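Local coordinates for protein NAD-dependent epimerase/dehydratase (Methylobacillus flagellatus KT, PDB 3GPI) that is of unknown function but probably binds a nicotinamide dinucleotide in a Rossmann fold and may act as an oxidoreductase or epimerase/dehydratase, at residues T30-S35 / D54-I59; F105-T110 / A192-L197; G111-E116 / K247-A252. All blocks are in the same frame, centred on the assembly; numbering follows the deposited sequence.

Contact 1 (T30-S35 / D54-I59); sequences TGLRRS and DTLASI
L32 carries this contact from the strand side with one methyl, CD1, which meets both L56 and I59 of the loop. CD1 lies 4.1 Å from CD2 of L56 and, equally, 4.1 Å from CG2 of I59. The two loop methyls are themselves 4.9 Å apart, and measured at L32 CD1 they subtend about 74°, so the leucine methyl rests against a pair of carbons and not against a single partner. Both approaches run at about a right angle, the L32 side chain crossing those of L56 and I59 instead of lying alongside them.

The torsions account for the choice of atoms. L32 turns CG opposite its backbone N (chi1 -166°), which carries the branch out from the strand toward the loop. In I59 the CG1 arm occupies the slot between N and the carbonyl carbon (chi1 69°), leaving the shorter branch, CG2, to face L32. L56 and I59 are brought together by a type I turn running from one to the other, closed by a weak bond from I59 N to L56 O (3.4 Å). The interface is small, 89 Å² over both segments, and purely apolar, and all three residues are buried.

Strand 29-33 runs parallel to its neighbours 6-9 and 45-47 in the Rossmann-type sheet, with L32 bonded through its backbone to I8. On the loop side, I59 also touches L46 of strand 45-47, while L56 and I59 both rest on A95 of helix 86-95, tying this end of the sheet to that helix.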
ATOM      1  N   THR A  30       0.209 -17.256   6.359  1.00 14.32           N
ATOM      2  CA  THR A  30      -1.205 -17.588   6.082  1.00 13.87           C
ATOM      3  C   THR A  30      -1.952 -16.303   5.810  1.00 14.95           C
ATOM      4  O   THR A  30      -1.746 -15.287   6.479  1.00 14.94           O
ATOM      5  CB  THR A  30      -1.855 -18.315   7.303  1.00 14.70           C
ATOM      6  OG1 THR A  30      -1.046 -19.456   7.620  1.00 16.00           O
ATOM      7  CG2 THR A  30      -3.296 -18.772   6.973  1.00 14.99           C
ATOM      8  N   GLY A  31      -2.879 -16.347   4.842  1.00 14.56           N
ATOM      9  CA  GLY A  31      -3.722 -15.187   4.553  1.00 14.61           C
ATOM     10  C   GLY A  31      -5.157 -15.370   5.005  1.00 15.61           C
ATOM     11  O   GLY A  31      -5.626 -16.505   5.171  1.00 16.48           O
ATOM     12  N   LEU A  32      -5.828 -14.265   5.198  1.00 17.17           N
ATOM     13  CA  LEU A  32      -7.241 -14.269   5.489  1.00 18.57           C
ATOM     14  C   LEU A  32      -7.888 -13.565   4.303  1.00 18.39           C
ATOM     15  O   LEU A  32      -7.593 -12.381   4.037  1.00 18.79           O
ATOM     16  CB  LEU A  32      -7.488 -13.512   6.813  1.00 20.45           C
ATOM     17  CG  LEU A  32      -8.812 -13.587   7.571  1.00 23.54           C
ATOM     18  CD1 LEU A  32      -8.580 -13.040   8.974  1.00 24.03           C
ATOM     19  CD2 LEU A  32      -9.886 -12.769   6.849  1.00 26.19           C
ATOM     20  N   ARG A  33      -8.781 -14.276   3.595  1.00 18.22           N
ATOM     21  CA  ARG A  33      -9.444 -13.748   2.396  1.00 20.12           C
ATOM     22  C   ARG A  33     -10.959 -13.897   2.468  1.00 21.19           C
ATOM     23  O   ARG A  33     -11.473 -14.548   3.367  1.00 22.64           O
ATOM     24  CB  ARG A  33      -8.922 -14.513   1.190  1.00 19.51           C
ATOM     25  CG  ARG A  33      -9.419 -15.967   1.162  1.00 20.64           C
ATOM     26  CD  ARG A  33      -9.151 -16.630  -0.143  1.00 21.56           C
ATOM     27  NE  ARG A  33      -9.301 -18.070  -0.005  1.00 21.41           N
ATOM     28  CZ  ARG A  33     -10.272 -18.786  -0.567  1.00 25.56           C
ATOM     29  NH1 ARG A  33     -11.186 -18.207  -1.343  1.00 27.15           N
ATOM     30  NH2 ARG A  33     -10.310 -20.092  -0.382  1.00 25.14           N
ATOM     31  N   ARG A  34     -11.664 -13.286   1.518  1.00 22.43           N
ATOM     32  CA  ARG A  34     -13.093 -13.568   1.286  1.00 24.43           C
ATOM     33  C   ARG A  34     -13.318 -14.747   0.308  1.00 24.35           C
ATOM     34  O   ARG A  34     -12.471 -15.005  -0.576  1.00 25.45           O
ATOM     35  CB  ARG A  34     -13.729 -12.324   0.693  1.00 24.53           C
ATOM     36  CG  ARG A  34     -13.636 -11.074   1.571  1.00 26.96           C
ATOM     37  CD  ARG A  34     -14.385  -9.897   0.923  1.00 34.70           C
ATOM     38  NE  ARG A  34     -13.853  -9.604  -0.407  1.00 40.54           N
ATOM     39  CZ  ARG A  34     -12.894  -8.721  -0.658  1.00 42.50           C
ATOM     40  NH1 ARG A  34     -12.370  -8.000   0.333  1.00 43.63           N
ATOM     41  NH2 ARG A  34     -12.467  -8.553  -1.901  1.00 42.97           N
ATOM     42  N   SER A  35     -14.489 -15.409   0.391  1.00 27.26           N
ATOM     43  CA  SER A  35     -14.806 -16.557  -0.493  1.00 28.33           C
ATOM     44  C   SER A  35     -14.860 -16.190  -1.974  1.00 28.02           C
ATOM     45  O   SER A  35     -14.508 -16.991  -2.821  1.00 28.62           O
ATOM     46  CB  SER A  35     -16.097 -17.255  -0.079  1.00 29.44           C
ATOM     47  OG  SER A  35     -17.205 -16.412  -0.263  1.00 33.21           O
ATOM     48  N   ASP A  54     -17.681 -13.843  14.627  1.00 27.06           N
ATOM     49  CA  ASP A  54     -17.949 -15.289  14.674  1.00 27.89           C
ATOM     50  C   ASP A  54     -17.216 -16.100  13.595  1.00 27.25           C
ATOM     51  O   ASP A  54     -17.148 -17.324  13.684  1.00 28.90           O
ATOM     52  CB  ASP A  54     -19.465 -15.586  14.650  1.00 28.26           C
ATOM     53  CG  ASP A  54     -20.139 -15.322  15.989  1.00 31.84           C
ATOM     54  OD1 ASP A  54     -19.469 -14.888  16.952  1.00 35.58           O
ATOM     55  OD2 ASP A  54     -21.366 -15.542  16.082  1.00 36.40           O
ATOM     56  N   THR A  55     -16.648 -15.422  12.598  1.00 25.64           N
ATOM     57  CA  THR A  55     -15.882 -16.115  11.554  1.00 24.71           C
ATOM     58  C   THR A  55     -14.387 -16.051  11.856  1.00 23.58           C
ATOM     59  O   THR A  55     -13.579 -16.539  11.061  1.00 23.11           O
ATOM     60  CB  THR A  55     -16.090 -15.483  10.159  1.00 25.17           C
ATOM     61  OG1 THR A  55     -15.537 -14.160  10.146  1.00 25.43           O
ATOM     62  CG2 THR A  55     -17.612 -15.426   9.801  1.00 24.84           C
ATOM     63  N   LEU A  56     -14.021 -15.412  12.961  1.00 23.18           N
ATOM     64  CA  LEU A  56     -12.585 -15.191  13.297  1.00 22.68           C
ATOM     65  C   LEU A  56     -12.069 -16.073  14.431  1.00 22.65           C
ATOM     66  O   LEU A  56     -10.943 -15.897  14.918  1.00 22.01           O
ATOM     67  CB  LEU A  56     -12.344 -13.731  13.663  1.00 22.95           C
ATOM     68  CG  LEU A  56     -12.709 -12.682  12.592  1.00 22.96           C
ATOM     69  CD1 LEU A  56     -12.602 -11.294  13.150  1.00 24.79           C
ATOM     70  CD2 LEU A  56     -11.860 -12.830  11.341  1.00 26.74           C
ATOM     71  N   ALA A  57     -12.878 -17.020  14.866  1.00 21.95           N
ATOM     72  CA  ALA A  57     -12.523 -17.791  16.046  1.00 21.77           C
ATOM     73  C   ALA A  57     -11.381 -18.762  15.806  1.00 21.32           C
ATOM     74  O   ALA A  57     -10.850 -19.278  16.765  1.00 22.24           O
ATOM     75  CB  ALA A  57     -13.742 -18.539  16.578  1.00 23.23           C
ATOM     76  N   SER A  58     -11.015 -19.029  14.552  1.00 19.65           N
ATOM     77  CA  SER A  58      -9.961 -20.015  14.250  1.00 18.30           C
ATOM     78  C   SER A  58      -8.582 -19.364  14.152  1.00 17.06           C
ATOM     79  O   SER A  58      -7.552 -20.047  14.243  1.00 17.40           O
ATOM     80  CB  SER A  58     -10.259 -20.719  12.920  1.00 18.68           C
ATOM     81  OG  SER A  58      -9.916 -19.897  11.821  1.00 18.43           O
ATOM     82  N   ILE A  59      -8.534 -18.065  13.914  1.00 16.75           N
ATOM     83  CA  ILE A  59      -7.239 -17.461  13.543  1.00 16.58           C
ATOM     84  C   ILE A  59      -6.193 -17.502  14.661  1.00 15.61           C
ATOM     85  O   ILE A  59      -4.990 -17.555  14.374  1.00 15.26           O
ATOM     86  CB  ILE A  59      -7.335 -16.028  12.927  1.00 17.62           C
ATOM     87  CG1 ILE A  59      -7.778 -14.955  13.937  1.00 16.02           C
ATOM     88  CG2 ILE A  59      -8.224 -16.038  11.675  1.00 19.65           C
ATOM     89  CD1 ILE A  59      -7.735 -13.546  13.329  1.00 16.55           C
TER

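Contact 2 (F105-T110 / A192-L197); sequences FFVSST and AFIAYL
The phenyl ring of F105 meets L197 through its outer carbons: CE1 is 3.7 Å from L197 CB, and CZ is 4.0 Å from the same CB. The leucine comes in at a slant, and its CD1 also reaches CE1, at 4.0 Å. A second ring lies beyond it, for L197 CG sits 3.9 Å above one face of the F193 ring, displaced toward the rim. L197 therefore bridges two aromatic groups, CB and CD1 serving F105 and CG serving F193. F193 further makes edge-to-face pairs with Y210 and Y259, and the F105 ring meets that of H103 with planes inclined by about 55°.

A separate aliphatic touch is made one helical turn earlier. CD1 of I194 stands 4.2 Å from CG2 of V107, the two side chains crossing at about a right angle. I194 holds CG1 opposite its carbonyl carbon (chi1 -61°) and extends the chain from there, so the terminal methyl, not the CG2 branch, spans the gap to the strand. The neighbours L18 and L152 also touch I194, while L14 and F154 touch V107. F105, V107, I194 and L197 are all buried, and the 189 Å² interface is wholly apolar.

F105 and V107 serve this face of the strand, whereas F106 and S108 between and after them contact helix 132-143. Strand 103-109 runs parallel to its neighbours 66-69 and 149-158, with helices 187-201 and 13-24 over one surface and 132-143 over the other. This three-layer α/β/α packing of parallel strands is that of a Rossmann-type domain, as the protein's epimerase/dehydratase family leads one to expect.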
ATOM      1  N   PHE A 105       1.811  -4.657  11.397  1.00 12.10           N
ATOM      2  CA  PHE A 105       2.041  -3.739  10.277  1.00 13.38           C
ATOM      3  C   PHE A 105       0.696  -3.405   9.675  1.00 13.99           C
ATOM      4  O   PHE A 105      -0.047  -4.315   9.252  1.00 16.52           O
ATOM      5  CB  PHE A 105       2.964  -4.360   9.222  1.00 13.42           C
ATOM      6  CG  PHE A 105       4.364  -4.586   9.695  1.00 12.93           C
ATOM      7  CD1 PHE A 105       5.284  -3.551   9.639  1.00 13.66           C
ATOM      8  CD2 PHE A 105       4.770  -5.804  10.260  1.00 12.77           C
ATOM      9  CE1 PHE A 105       6.578  -3.733  10.066  1.00 13.33           C
ATOM     10  CE2 PHE A 105       6.086  -5.981  10.698  1.00 14.65           C
ATOM     11  CZ  PHE A 105       6.986  -4.957  10.610  1.00 14.10           C
ATOM     12  N   PHE A 106       0.346  -2.110   9.650  1.00 13.26           N
ATOM     13  CA  PHE A 106      -0.963  -1.730   9.180  1.00 14.57           C
ATOM     14  C   PHE A 106      -0.806  -0.911   7.913  1.00 13.45           C
ATOM     15  O   PHE A 106      -0.114   0.132   7.941  1.00 14.03           O
ATOM     16  CB  PHE A 106      -1.657  -0.924  10.285  1.00 15.94           C
ATOM     17  CG  PHE A 106      -2.988  -0.361   9.891  1.00 17.80           C
ATOM     18  CD1 PHE A 106      -4.129  -1.151   9.901  1.00 20.93           C
ATOM     19  CD2 PHE A 106      -3.097   0.969   9.513  1.00 17.52           C
ATOM     20  CE1 PHE A 106      -5.385  -0.629   9.510  1.00 22.58           C
ATOM     21  CE2 PHE A 106      -4.334   1.509   9.132  1.00 20.09           C
ATOM     22  CZ  PHE A 106      -5.469   0.718   9.123  1.00 21.25           C
ATOM     23  N   VAL A 107      -1.461  -1.342   6.835  1.00 13.44           N
ATOM     24  CA  VAL A 107      -1.374  -0.634   5.561  1.00 14.22           C
ATOM     25  C   VAL A 107      -2.457   0.418   5.535  1.00 15.03           C
ATOM     26  O   VAL A 107      -3.646   0.138   5.451  1.00 17.78           O
ATOM     27  CB  VAL A 107      -1.481  -1.568   4.345  1.00 14.21           C
ATOM     28  CG1 VAL A 107      -1.371  -0.786   3.044  1.00 15.35           C
ATOM     29  CG2 VAL A 107      -0.410  -2.680   4.407  1.00 16.40           C
ATOM     30  N   SER A 108      -2.002   1.647   5.594  1.00 14.39           N
ATOM     31  CA  SER A 108      -2.886   2.812   5.540  1.00 14.82           C
ATOM     32  C   SER A 108      -2.708   3.477   4.184  1.00 15.19           C
ATOM     33  O   SER A 108      -2.180   2.874   3.238  1.00 14.36           O
ATOM     34  CB  SER A 108      -2.471   3.719   6.670  1.00 15.64           C
ATOM     35  OG  SER A 108      -3.297   4.888   6.777  1.00 17.01           O
ATOM     36  N   SER A 109      -3.136   4.734   4.072  1.00 15.19           N
ATOM     37  CA  SER A 109      -3.107   5.465   2.818  1.00 14.75           C
ATOM     38  C   SER A 109      -2.643   6.893   3.017  1.00 14.67           C
ATOM     39  O   SER A 109      -3.029   7.525   4.001  1.00 14.70           O
ATOM     40  CB  SER A 109      -4.549   5.548   2.287  1.00 14.89           C
ATOM     41  OG  SER A 109      -4.609   6.386   1.131  1.00 17.20           O
ATOM     42  N   THR A 110      -1.859   7.430   2.080  1.00 14.56           N
ATOM     43  CA  THR A 110      -1.517   8.860   2.102  1.00 13.57           C
ATOM     44  C   THR A 110      -2.734   9.756   1.843  1.00 15.15           C
ATOM     45  O   THR A 110      -2.593  10.977   1.972  1.00 14.51           O
ATOM     46  CB  THR A 110      -0.383   9.194   1.161  1.00 15.14           C
ATOM     47  OG1 THR A 110      -0.734   8.732  -0.148  1.00 15.25           O
ATOM     48  CG2 THR A 110       0.930   8.491   1.630  1.00 14.67           C
ATOM     49  N   ALA A 192       7.890  -5.612  -0.828  1.00 12.06           N
ATOM     50  CA  ALA A 192       9.278  -5.864  -0.434  1.00 12.15           C
ATOM     51  C   ALA A 192       9.681  -4.974   0.731  1.00 12.29           C
ATOM     52  O   ALA A 192      10.478  -5.377   1.569  1.00 13.56           O
ATOM     53  CB  ALA A 192      10.222  -5.660  -1.603  1.00 13.34           C
ATOM     54  N   PHE A 193       9.135  -3.764   0.833  1.00 12.33           N
ATOM     55  CA  PHE A 193       9.476  -2.921   1.986  1.00 11.63           C
ATOM     56  C   PHE A 193       8.893  -3.529   3.258  1.00 11.97           C
ATOM     57  O   PHE A 193       9.561  -3.574   4.314  1.00 12.28           O
ATOM     58  CB  PHE A 193       8.943  -1.496   1.778  1.00 11.50           C
ATOM     59  CG  PHE A 193       9.227  -0.572   2.947  1.00 12.46           C
ATOM     60  CD1 PHE A 193      10.511  -0.350   3.366  1.00 14.34           C
ATOM     61  CD2 PHE A 193       8.190   0.097   3.578  1.00 14.22           C
ATOM     62  CE1 PHE A 193      10.788   0.503   4.420  1.00 14.17           C
ATOM     63  CE2 PHE A 193       8.439   0.954   4.656  1.00 13.76           C
ATOM     64  CZ  PHE A 193       9.736   1.152   5.067  1.00 14.11           C
ATOM     65  N   ILE A 194       7.665  -4.017   3.207  1.00 11.89           N
ATOM     66  CA  ILE A 194       7.120  -4.693   4.396  1.00 12.38           C
ATOM     67  C   ILE A 194       7.931  -5.937   4.757  1.00 12.84           C
ATOM     68  O   ILE A 194       8.268  -6.148   5.930  1.00 13.33           O
ATOM     69  CB  ILE A 194       5.662  -5.091   4.214  1.00 13.61           C
ATOM     70  CG1 ILE A 194       4.818  -3.838   3.967  1.00 14.60           C
ATOM     71  CG2 ILE A 194       5.171  -5.885   5.422  1.00 13.37           C
ATOM     72  CD1 ILE A 194       3.409  -4.139   3.528  1.00 16.04           C
ATOM     73  N   ALA A 195       8.336  -6.725   3.756  1.00 12.87           N
ATOM     74  CA  ALA A 195       9.198  -7.884   4.043  1.00 13.77           C
ATOM     75  C   ALA A 195      10.507  -7.453   4.624  1.00 13.13           C
ATOM     76  O   ALA A 195      11.026  -8.126   5.542  1.00 13.73           O
ATOM     77  CB  ALA A 195       9.434  -8.729   2.790  1.00 13.01           C
ATOM     78  N   TYR A 196      11.051  -6.342   4.138  1.00 12.72           N
ATOM     79  CA  TYR A 196      12.307  -5.828   4.681  1.00 12.91           C
ATOM     80  C   TYR A 196      12.125  -5.428   6.149  1.00 13.34           C
ATOM     81  O   TYR A 196      12.982  -5.770   7.015  1.00 14.47           O
ATOM     82  CB  TYR A 196      12.796  -4.649   3.845  1.00 13.02           C
ATOM     83  CG  TYR A 196      13.999  -3.922   4.368  1.00 14.17           C
ATOM     84  CD1 TYR A 196      15.272  -4.462   4.188  1.00 18.04           C
ATOM     85  CD2 TYR A 196      13.873  -2.669   4.980  1.00 16.22           C
ATOM     86  CE1 TYR A 196      16.375  -3.790   4.616  1.00 17.85           C
ATOM     87  CE2 TYR A 196      15.011  -1.985   5.446  1.00 16.05           C
ATOM     88  CZ  TYR A 196      16.244  -2.566   5.237  1.00 16.49           C
ATOM     89  OH  TYR A 196      17.378  -1.895   5.684  1.00 19.40           O
ATOM     90  N   LEU A 197      11.017  -4.781   6.467  1.00 13.33           N
ATOM     91  CA  LEU A 197      10.811  -4.362   7.864  1.00 13.67           C
ATOM     92  C   LEU A 197      10.632  -5.590   8.738  1.00 15.17           C
ATOM     93  O   LEU A 197      11.025  -5.591   9.893  1.00 16.21           O
ATOM     94  CB  LEU A 197       9.597  -3.441   7.998  1.00 14.16           C
ATOM     95  CG  LEU A 197       9.749  -2.087   7.323  1.00 14.57           C
ATOM     96  CD1 LEU A 197       8.462  -1.317   7.530  1.00 17.28           C
ATOM     97  CD2 LEU A 197      10.964  -1.310   7.872  1.00 15.32           C
TER

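Contact 3 (G111-E116 / K247-A252); sequences GVYGQE and KKLSNA
A buried lysine spends its side-chain amine on the backbone: K247 NZ donates to the carbonyl oxygen of Y113 at 2.9 Å. This acceptor belongs to the central residue of an inverse gamma turn in the loop that follows strand 103-109 of the Rossmann fold, a turn closed by a weak 3.1 Å bond from G114 N to V112 O. NZ lies in the plane of the Y113 carbonyl with a C=O...N angle of 148°, consistent with a well-directed bond. A second, weak bond runs from NZ to T110 O.

The lysine chain does not approach straight. It bends at its second torsion (chi2 -97°), and the bend swings the far end over to the loop. Its CD then passes 3.8 Å from Q115 O, and CE lies 4.0 Å from Y113 CB, so aliphatic packing accompanies the polar bond. A bound 1,2-ethanediol, probably from the crystallisation liquor, lies about 4 Å from the K247 side chain.

The Y113 ring makes a second contact, its CD2 standing 4.0 Å from CD2 of L249, with the side chains slanted against each other. Both residues also touch I211 of strand 209-212, and the phenol oxygen of Y113 is held by R153. L249 lies on strand 248-249, which pairs in parallel with 120-121, so the loop of 111-116 is fixed against a small two-stranded sheet apart from the main one. Just past this strand the chain forms an ST turn before helix 252-256: A252 N donates to S250 OG at 3.2 Å, with an N-H...O angle of 154°.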
ATOM      1  N   GLY A 111      -3.889   9.177   1.524  1.00 14.67           N
ATOM      2  CA  GLY A 111      -5.108  10.001   1.332  1.00 14.80           C
ATOM      3  C   GLY A 111      -5.509  10.633   2.642  1.00 16.01           C
ATOM      4  O   GLY A 111      -6.312  11.570   2.643  1.00 17.53           O
ATOM      5  N   VAL A 112      -4.965  10.190   3.776  1.00 15.18           N
ATOM      6  CA  VAL A 112      -5.252  10.852   5.056  1.00 15.72           C
ATOM      7  C   VAL A 112      -4.736  12.266   5.063  1.00 15.82           C
ATOM      8  O   VAL A 112      -5.262  13.109   5.822  1.00 15.52           O
ATOM      9  CB  VAL A 112      -4.710  10.088   6.292  1.00 16.24           C
ATOM     10  CG1 VAL A 112      -5.337   8.690   6.356  1.00 15.13           C
ATOM     11  CG2 VAL A 112      -3.202   9.971   6.305  1.00 15.28           C
ATOM     12  N   TYR A 113      -3.754  12.567   4.225  1.00 15.14           N
ATOM     13  CA  TYR A 113      -3.278  13.945   4.046  1.00 16.16           C
ATOM     14  C   TYR A 113      -4.217  14.617   3.071  1.00 16.91           C
ATOM     15  O   TYR A 113      -3.967  14.626   1.859  1.00 18.09           O
ATOM     16  CB  TYR A 113      -1.846  13.957   3.483  1.00 16.19           C
ATOM     17  CG  TYR A 113      -0.818  13.364   4.403  1.00 15.93           C
ATOM     18  CD1 TYR A 113      -0.319  14.081   5.487  1.00 16.87           C
ATOM     19  CD2 TYR A 113      -0.304  12.095   4.164  1.00 17.07           C
ATOM     20  CE1 TYR A 113       0.642  13.530   6.317  1.00 18.12           C
ATOM     21  CE2 TYR A 113       0.649  11.545   4.988  1.00 19.02           C
ATOM     22  CZ  TYR A 113       1.124  12.260   6.048  1.00 18.86           C
ATOM     23  OH  TYR A 113       2.087  11.686   6.867  1.00 21.88           O
ATOM     24  N   GLY A 114      -5.314  15.169   3.567  1.00 17.95           N
ATOM     25  CA  GLY A 114      -6.282  15.786   2.673  1.00 17.58           C
ATOM     26  C   GLY A 114      -5.872  17.214   2.319  1.00 17.57           C
ATOM     27  O   GLY A 114      -6.478  17.819   1.421  1.00 19.59           O
ATOM     28  N   GLN A 115      -4.898  17.782   3.021  1.00 17.30           N
ATOM     29  CA  GLN A 115      -4.445  19.146   2.717  1.00 17.39           C
ATOM     30  C   GLN A 115      -3.832  19.179   1.326  1.00 18.49           C
ATOM     31  O   GLN A 115      -3.172  18.223   0.906  1.00 19.03           O
ATOM     32  CB  GLN A 115      -3.443  19.671   3.740  1.00 17.73           C
ATOM     33  CG  GLN A 115      -2.197  18.784   3.959  1.00 16.98           C
ATOM     34  CD  GLN A 115      -2.344  17.907   5.184  1.00 15.48           C
ATOM     35  OE1 GLN A 115      -3.170  16.988   5.248  1.00 15.79           O
ATOM     36  NE2 GLN A 115      -1.508  18.185   6.173  1.00 17.90           N
ATOM     37  N   GLU A 116      -4.139  20.226   0.571  1.00 18.27           N
ATOM     38  CA  GLU A 116      -3.553  20.430  -0.741  1.00 18.96           C
ATOM     39  C   GLU A 116      -2.532  21.538  -0.619  1.00 20.48           C
ATOM     40  O   GLU A 116      -2.859  22.697  -0.284  1.00 21.15           O
ATOM     41  CB  GLU A 116      -4.639  20.778  -1.765  1.00 19.40           C
ATOM     42  CG  GLU A 116      -5.675  19.725  -1.885  1.00 21.59           C
ATOM     43  CD  GLU A 116      -6.395  19.766  -3.205  1.00 26.28           C
ATOM     44  OE1 GLU A 116      -7.606  20.046  -3.177  1.00 30.37           O
ATOM     45  OE2 GLU A 116      -5.776  19.537  -4.261  1.00 26.86           O
ATOM     46  N   LYS A 247      -0.503  16.992  -3.220  1.00 16.70           N
ATOM     47  CA  LYS A 247       0.714  17.345  -2.463  1.00 16.25           C
ATOM     48  C   LYS A 247       1.837  16.466  -2.907  1.00 15.50           C
ATOM     49  O   LYS A 247       1.603  15.530  -3.665  1.00 14.81           O
ATOM     50  CB  LYS A 247       0.504  17.154  -0.952  1.00 17.53           C
ATOM     51  CG  LYS A 247       0.286  15.694  -0.558  1.00 19.51           C
ATOM     52  CD  LYS A 247      -1.156  15.336  -0.405  1.00 21.42           C
ATOM     53  CE  LYS A 247      -1.280  13.807  -0.441  1.00 22.94           C
ATOM     54  NZ  LYS A 247      -2.675  13.372  -0.393  1.00 20.80           N
ATOM     55  N   LYS A 248       3.038  16.756  -2.429  1.00 14.98           N
ATOM     56  CA  LYS A 248       4.193  15.900  -2.707  1.00 14.86           C
ATOM     57  C   LYS A 248       4.522  15.197  -1.428  1.00 16.21           C
ATOM     58  O   LYS A 248       4.521  15.784  -0.362  1.00 16.51           O
ATOM     59  CB  LYS A 248       5.399  16.726  -3.162  1.00 15.37           C
ATOM     60  CG  LYS A 248       5.150  17.454  -4.493  1.00 15.60           C
ATOM     61  CD  LYS A 248       6.311  18.374  -4.889  1.00 19.78           C
ATOM     62  CE  LYS A 248       6.365  19.609  -3.993  1.00 23.11           C
ATOM     63  NZ  LYS A 248       7.210  20.713  -4.560  1.00 26.37           N
ATOM     64  N   LEU A 249       4.798  13.913  -1.534  1.00 15.00           N
ATOM     65  CA  LEU A 249       5.120  13.136  -0.350  1.00 14.85           C
ATOM     66  C   LEU A 249       6.562  12.667  -0.366  1.00 13.90           C
ATOM     67  O   LEU A 249       7.053  12.103  -1.350  1.00 15.46           O
ATOM     68  CB  LEU A 249       4.161  11.938  -0.288  1.00 14.66           C
ATOM     69  CG  LEU A 249       2.692  12.255  -0.140  1.00 16.84           C
ATOM     70  CD1 LEU A 249       1.824  11.088  -0.573  1.00 19.72           C
ATOM     71  CD2 LEU A 249       2.415  12.668   1.286  1.00 20.58           C
ATOM     72  N   SER A 250       7.272  12.953   0.733  1.00 14.99           N
ATOM     73  CA  SER A 250       8.654  12.559   0.911  1.00 14.14           C
ATOM     74  C   SER A 250       8.790  11.147   1.474  1.00 14.41           C
ATOM     75  O   SER A 250       8.175  10.811   2.465  1.00 15.17           O
ATOM     76  CB  SER A 250       9.322  13.502   1.914  1.00 16.09           C
ATOM     77  OG  SER A 250      10.645  13.051   2.170  1.00 18.70           O
ATOM     78  N   ASN A 251       9.655  10.361   0.849  1.00 14.76           N
ATOM     79  CA  ASN A 251      10.007   9.045   1.363  1.00 14.50           C
ATOM     80  C   ASN A 251      11.340   9.011   2.096  1.00 15.02           C
ATOM     81  O   ASN A 251      11.982   7.968   2.158  1.00 15.21           O
ATOM     82  CB  ASN A 251      10.019   8.029   0.212  1.00 13.45           C
ATOM     83  CG  ASN A 251      11.151   8.238  -0.799  1.00 13.89           C
ATOM     84  OD1 ASN A 251      11.946   9.185  -0.734  1.00 15.13           O
ATOM     85  ND2 ASN A 251      11.230   7.318  -1.753  1.00 13.92           N
ATOM     86  N   ALA A 252      11.734  10.128   2.700  1.00 14.13           N
ATOM     87  CA  ALA A 252      13.013  10.200   3.381  1.00 15.35           C
ATOM     88  C   ALA A 252      13.193   9.104   4.436  1.00 14.65           C
ATOM     89  O   ALA A 252      14.285   8.524   4.543  1.00 15.77           O
ATOM     90  CB  ALA A 252      13.156  11.597   4.054  1.00 16.62           C
TER

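How the contacts relate
Contact 1 closes along the chain before either of the others opens, whereas the segments of contacts 2 and 3 alternate. Contacts 1 and 2 both reach the main sheet, with centres about 21 Å apart and nearest atoms about 11 Å apart. Contact 3 lies about 33 Å from contact 1, centre to centre, on the opposite side of the chain's centre. Contacts 2 and 3 are about 16 Å apart between centres and do touch, T110 CB lying 3.4 Å from L249 CD1, because segment 111-116 directly continues 105-110. Together they trace a path from one end of the Rossmann sheet, through its core, to the small sheet of strands 120-121 and 248-249.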